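Local atomic coordinates of trimeric intracellular cation channel type 1B.2 (Caenorhabditis elegans, PDB entry 5EIK), a protein that forms a homotrimeric potassium channel of intracellular membranes, binds the lipid PIP2 and may supply counter-ion current during calcium release. Residues Ala140-Ala145 / Val204-Arg209; Val155-Gly160 / Ile200-Phe205. All coordinates share one frame; numbering follows the deposited sequence.

Interaction 1: Ala140-Ala145 / Val204-Arg209; sequences AGVKHA and VFTLER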
loop_
_atom_site.group_PDB
_atom_site.type_symbol
_atom_site.label_atom_id
_atom_site.label_comp_id
_atom_site.label_asym_id
_atom_site.label_seq_id
_atom_site.Cartn_x
_atom_site.Cartn_y
_atom_site.Cartn_z
ATOM N N ALA A 140 -16.750 9.051 15.025
ATOM C CA ALA A 140 -17.487 8.570 13.862
ATOM C C ALA A 140 -16.880 7.260 13.376
ATOM O O ALA A 140 -17.598 6.343 12.979
ATOM C CB ALA A 140 -17.447 9.613 12.738
ATOM N N GLY A 141 -15.552 7.187 13.412
ATOM C CA GLY A 141 -14.861 5.988 12.981
ATOM C C GLY A 141 -15.242 4.796 13.838
ATOM O O GLY A 141 -15.486 3.699 13.324
ATOM N N VAL A 142 -15.300 5.017 15.149
ATOM C CA VAL A 142 -15.659 3.966 16.087
ATOM C C VAL A 142 -17.094 3.504 15.852
ATOM O O VAL A 142 -17.375 2.303 15.808
ATOM C CB VAL A 142 -15.494 4.457 17.543
ATOM C CG1 VAL A 142 -16.115 3.471 18.507
ATOM C CG2 VAL A 142 -14.013 4.626 17.859
ATOM N N LYS A 143 -17.999 4.461 15.687
ATOM C CA LYS A 143 -19.402 4.146 15.453
ATOM C C LYS A 143 -19.565 3.341 14.168
ATOM O O LYS A 143 -20.302 2.354 14.130
ATOM C CB LYS A 143 -20.217 5.434 15.365
ATOM C CG LYS A 143 -21.712 5.223 15.326
ATOM C CD LYS A 143 -22.439 6.549 15.179
ATOM C CE LYS A 143 -23.949 6.359 15.166
ATOM N NZ LYS A 143 -24.669 7.657 15.053
ATOM N N HIS A 144 -18.873 3.761 13.113
ATOM C CA HIS A 144 -18.939 3.056 11.837
ATOM C C HIS A 144 -18.466 1.607 12.009
ATOM O O HIS A 144 -19.131 0.666 11.560
ATOM C CB HIS A 144 -18.076 3.784 10.805
ATOM C CG HIS A 144 -18.109 3.170 9.440
ATOM N ND1 HIS A 144 -19.280 2.806 8.814
ATOM C CD2 HIS A 144 -17.113 2.894 8.566
ATOM C CE1 HIS A 144 -19.005 2.329 7.611
ATOM N NE2 HIS A 144 -17.696 2.373 7.437
ATOM N N ALA A 145 -17.329 1.429 12.678
ATOM C CA ALA A 145 -16.785 0.094 12.899
ATOM C C ALA A 145 -17.716 -0.774 13.735
ATOM O O ALA A 145 -17.847 -1.972 13.482
ATOM C CB ALA A 145 -15.422 0.183 13.572
ATOM N N VAL A 204 -11.436 4.842 24.661
ATOM C CA VAL A 204 -12.483 5.443 25.478
ATOM C C VAL A 204 -13.842 5.452 24.794
ATOM O O VAL A 204 -14.848 5.138 25.421
ATOM C CB VAL A 204 -12.100 6.887 25.875
ATOM C CG1 VAL A 204 -13.314 7.634 26.417
ATOM C CG2 VAL A 204 -10.996 6.846 26.930
ATOM N N PHE A 205 -13.879 5.812 23.515
ATOM C CA PHE A 205 -15.140 5.843 22.787
ATOM C C PHE A 205 -15.646 4.438 22.527
ATOM O O PHE A 205 -16.849 4.203 22.466
ATOM C CB PHE A 205 -14.983 6.580 21.449
ATOM C CG PHE A 205 -14.760 8.060 21.586
ATOM C CD1 PHE A 205 -15.313 8.771 22.655
ATOM C CD2 PHE A 205 -14.030 8.753 20.627
ATOM C CE1 PHE A 205 -15.139 10.145 22.761
ATOM C CE2 PHE A 205 -13.853 10.131 20.723
ATOM C CZ PHE A 205 -14.408 10.829 21.795
ATOM N N THR A 206 -14.723 3.499 22.359
ATOM C CA THR A 206 -15.112 2.125 22.114
ATOM C C THR A 206 -15.761 1.593 23.376
ATOM O O THR A 206 -16.870 1.049 23.332
ATOM C CB THR A 206 -13.897 1.257 21.739
ATOM O OG1 THR A 206 -13.373 1.701 20.481
ATOM C CG2 THR A 206 -14.295 -0.207 21.619
ATOM N N LEU A 207 -15.073 1.764 24.501
ATOM C CA LEU A 207 -15.596 1.315 25.791
ATOM C C LEU A 207 -16.956 1.948 26.036
ATOM O O LEU A 207 -17.918 1.283 26.433
ATOM C CB LEU A 207 -14.652 1.721 26.922
ATOM C CG LEU A 207 -13.320 0.984 27.008
ATOM C CD1 LEU A 207 -12.521 1.538 28.169
ATOM C CD2 LEU A 207 -13.567 -0.506 27.189
ATOM N N GLU A 208 -17.016 3.250 25.793
ATOM C CA GLU A 208 -18.230 4.020 25.969
ATOM C C GLU A 208 -19.365 3.415 25.148
ATOM O O GLU A 208 -20.509 3.355 25.602
ATOM C CB GLU A 208 -17.964 5.454 25.536
ATOM C CG GLU A 208 -19.032 6.425 25.917
ATOM C CD GLU A 208 -18.616 7.855 25.668
ATOM O OE1 GLU A 208 -18.432 8.219 24.487
ATOM O OE2 GLU A 208 -18.466 8.610 26.653
ATOM N N ARG A 209 -19.038 2.961 23.944
ATOM C CA ARG A 209 -20.014 2.357 23.043
ATOM C C ARG A 209 -20.522 1.010 23.550
ATOM O O ARG A 209 -21.600 0.555 23.165
ATOM C CB ARG A 209 -19.391 2.165 21.661
ATOM C CG ARG A 209 -19.300 3.428 20.842
ATOM C CD ARG A 209 -20.623 3.716 20.168
ATOM N NE ARG A 209 -20.665 5.063 19.615
ATOM C CZ ARG A 209 -21.735 5.598 19.041
ATOM N NH1 ARG A 209 -22.857 4.897 18.940
ATOM N NH2 ARG A 209 -21.684 6.839 18.579
#
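Val142 holds CG1 anti to its backbone nitrogen (chi1 169°), and Arg209 starts with CG beside its own nitrogen, anti to the carbonyl carbon; these first torsions bring a valine methyl and an arginine stem against each other, joining transmembrane helices 4 (helix 120-148) and 6 (helix 194-209) of the TRIC channel through side-chain packing. Val142 points at the other helix and spreads both methyls over it. CG1 takes most of the contact, lying 3.8 Å from Thr206 OG1 and 3.9 Å from Arg209 CG, while CG2 reaches Phe205 CB at 4.2 Å. Thr206 meets the valine at about a right angle. Its hydroxyl is hydrogen-bonded to the carbonyl O of Ser202, one turn earlier, so the valine methyls rest beside an oxygen whose hydrogen bond is made within its own helix.

Further along, a bend at chi2 (-82°) turns the rest of the Arg209 chain so that its guanidinium meets the extended chain of Lys143. Lys143 CG stands 3.4 Å above the guanidinium plane, displaced toward its rim, and Lys143 CD comes within 3.5 Å of Arg209 NH2. It is the aliphatic part of the lysine that covers this face; NZ continues past and ends 4.7 Å from Arg209 NH2, where the like charges probably disfavour any closer approach. Both of these long side chains are exposed.

The segment axes cross at -45° and come no closer than 9.6 Å, a wide spacing filled by side chains. Around them, Phe205 leads its ring away to Thr135, Ile138 and Ala139 of helix 120-148 and to Val225 of helix 218-238, while Thr206 and Ala145 both rest on helix 153-165.

Interaction 2: Val155-Gly160 / Ile200-Phe205; sequences VQILVG and IASIVF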
loop_
_atom_site.group_PDB
_atom_site.type_symbol
_atom_site.label_atom_id
_atom_site.label_comp_id
_atom_site.label_asym_id
_atom_site.label_seq_id
_atom_site.Cartn_x
_atom_site.Cartn_y
_atom_site.Cartn_z
ATOM N N VAL A 155 -10.787 -4.020 16.203
ATOM C CA VAL A 155 -11.034 -3.371 14.925
ATOM C C VAL A 155 -11.642 -1.982 15.154
ATOM O O VAL A 155 -11.240 -1.001 14.519
ATOM C CB VAL A 155 -11.995 -4.202 14.056
ATOM C CG1 VAL A 155 -12.331 -3.450 12.784
ATOM C CG2 VAL A 155 -11.358 -5.530 13.709
ATOM N N GLN A 156 -12.604 -1.908 16.068
ATOM C CA GLN A 156 -13.261 -0.656 16.392
ATOM C C GLN A 156 -12.244 0.394 16.848
ATOM O O GLN A 156 -12.297 1.550 16.433
ATOM C CB GLN A 156 -14.299 -0.896 17.482
ATOM C CG GLN A 156 -15.479 -1.744 17.021
ATOM C CD GLN A 156 -16.273 -2.313 18.183
ATOM O OE1 GLN A 156 -16.145 -1.849 19.316
ATOM N NE2 GLN A 156 -17.099 -3.313 17.909
ATOM N N ILE A 157 -11.307 -0.013 17.692
ATOM C CA ILE A 157 -10.309 0.916 18.176
ATOM C C ILE A 157 -9.375 1.358 17.049
ATOM O O ILE A 157 -9.165 2.555 16.846
ATOM C CB ILE A 157 -9.503 0.288 19.331
ATOM C CG1 ILE A 157 -10.428 0.051 20.524
ATOM C CG2 ILE A 157 -8.388 1.213 19.770
ATOM C CD1 ILE A 157 -9.789 -0.772 21.641
ATOM N N LEU A 158 -8.835 0.400 16.305
ATOM C CA LEU A 158 -7.925 0.722 15.214
ATOM C C LEU A 158 -8.562 1.643 14.176
ATOM O O LEU A 158 -7.920 2.569 13.677
ATOM C CB LEU A 158 -7.419 -0.566 14.564
ATOM C CG LEU A 158 -6.646 -1.442 15.552
ATOM C CD1 LEU A 158 -6.275 -2.764 14.900
ATOM C CD2 LEU A 158 -5.403 -0.692 16.031
ATOM N N VAL A 159 -9.824 1.394 13.849
ATOM C CA VAL A 159 -10.505 2.241 12.884
ATOM C C VAL A 159 -10.599 3.672 13.439
ATOM O O VAL A 159 -10.375 4.645 12.715
ATOM C CB VAL A 159 -11.916 1.692 12.560
ATOM C CG1 VAL A 159 -12.734 2.738 11.805
ATOM C CG2 VAL A 159 -11.786 0.430 11.711
ATOM N N GLY A 160 -10.912 3.786 14.728
ATOM C CA GLY A 160 -11.013 5.087 15.347
ATOM C C GLY A 160 -9.688 5.821 15.267
ATOM O O GLY A 160 -9.641 7.024 14.988
ATOM N N ILE A 200 -5.916 6.593 22.907
ATOM C CA ILE A 200 -6.679 6.695 24.152
ATOM C C ILE A 200 -8.121 7.100 23.864
ATOM O O ILE A 200 -9.062 6.462 24.336
ATOM C CB ILE A 200 -6.036 7.716 25.127
ATOM C CG1 ILE A 200 -4.630 7.246 25.518
ATOM C CG2 ILE A 200 -6.892 7.873 26.375
ATOM C CD1 ILE A 200 -4.584 5.822 26.051
ATOM N N ALA A 201 -8.290 8.156 23.078
ATOM C CA ALA A 201 -9.624 8.625 22.731
ATOM C C ALA A 201 -10.436 7.507 22.086
ATOM O O ALA A 201 -11.626 7.327 22.376
ATOM C CB ALA A 201 -9.535 9.821 21.775
ATOM N N SER A 202 -9.788 6.754 21.208
ATOM C CA SER A 202 -10.464 5.668 20.509
ATOM C C SER A 202 -10.906 4.562 21.460
ATOM O O SER A 202 -12.033 4.061 21.369
ATOM C CB SER A 202 -9.551 5.092 19.426
ATOM O OG SER A 202 -10.272 4.207 18.597
ATOM N N ILE A 203 -10.013 4.172 22.363
ATOM C CA ILE A 203 -10.329 3.142 23.344
ATOM C C ILE A 203 -11.528 3.614 24.172
ATOM O O ILE A 203 -12.514 2.891 24.344
ATOM C CB ILE A 203 -9.130 2.893 24.283
ATOM C CG1 ILE A 203 -8.055 2.096 23.550
ATOM C CG2 ILE A 203 -9.590 2.187 25.554
ATOM C CD1 ILE A 203 -6.762 1.972 24.323
ATOM N N VAL A 204 -11.436 4.842 24.661
ATOM C CA VAL A 204 -12.483 5.443 25.478
ATOM C C VAL A 204 -13.842 5.452 24.794
ATOM O O VAL A 204 -14.848 5.138 25.421
ATOM C CB VAL A 204 -12.100 6.887 25.875
ATOM C CG1 VAL A 204 -13.314 7.634 26.417
ATOM C CG2 VAL A 204 -10.996 6.846 26.930
ATOM N N PHE A 205 -13.879 5.812 23.515
ATOM C CA PHE A 205 -15.140 5.843 22.787
ATOM C C PHE A 205 -15.646 4.438 22.527
ATOM O O PHE A 205 -16.849 4.203 22.466
ATOM C CB PHE A 205 -14.983 6.580 21.449
ATOM C CG PHE A 205 -14.760 8.060 21.586
ATOM C CD1 PHE A 205 -15.313 8.771 22.655
ATOM C CD2 PHE A 205 -14.030 8.753 20.627
ATOM C CE1 PHE A 205 -15.139 10.145 22.761
ATOM C CE2 PHE A 205 -13.853 10.131 20.723
ATOM C CZ PHE A 205 -14.408 10.829 21.795
#
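This is a close, buried crossing of two transmembrane helices, the discontinuous fifth and the sixth, bridged by a serine-to-backbone hydrogen bond. Ser202 OG donates to Ile157 O over 2.6 Å, approaching in the carbonyl plane on a lone pair, with a C=O...O angle of 115°. The hydroxyl gets there because OG lies anti to the serine's own nitrogen (chi1 -170°), aimed across the interface. Gly160 makes room for it: its CA sits 3.4 Å from Ser202 OG, where a beta carbon would collide with the hydroxyl. The segment axes accordingly approach to 8.4 Å, at 138°. Beside the bond, Ile157 lays its CG2 methyl 3.7 Å from Ser202 OG and its CD1 3.9 Å from Ile203 CG1, the two isoleucines meeting at a slant. With an alanine in place of Ser202, Ile157 O would probably lose its donor from the sixth helix, and a small gap would be likely to open beside Gly160. Ser202 also touches Val142 of helix 120-148, and Ala201 packs on Val225 and Phe229 of helix 218-238. Toward a neighbouring subunit, Val155, Leu158 and Ile200 lie against its Ile86, Leu89 and Phe60, while Val159 meets helix 72-81 of its own chain.

Going from the N terminus, helix 120-148 comes first and supplies 140-145; the chain then turns directly into helix 153-165, which carries 155-160, and later returns through helix 194-209. Interaction 1 closes a loop with 58 residues between its segments. Interaction 2, with 39 between, closes a shorter loop nested inside the first, the two ending on overlapping parts of helix 194-209, with Val204 and Phe205 in common. Helix 194-209 therefore packs against two consecutive helices at once. Those two also meet each other, Ala145 CB lying 3.7 Å from Gln156 CA, and Thr206 touches both, so transmembrane helices 4, 5 and 6 pack mutually within the larger membrane domain.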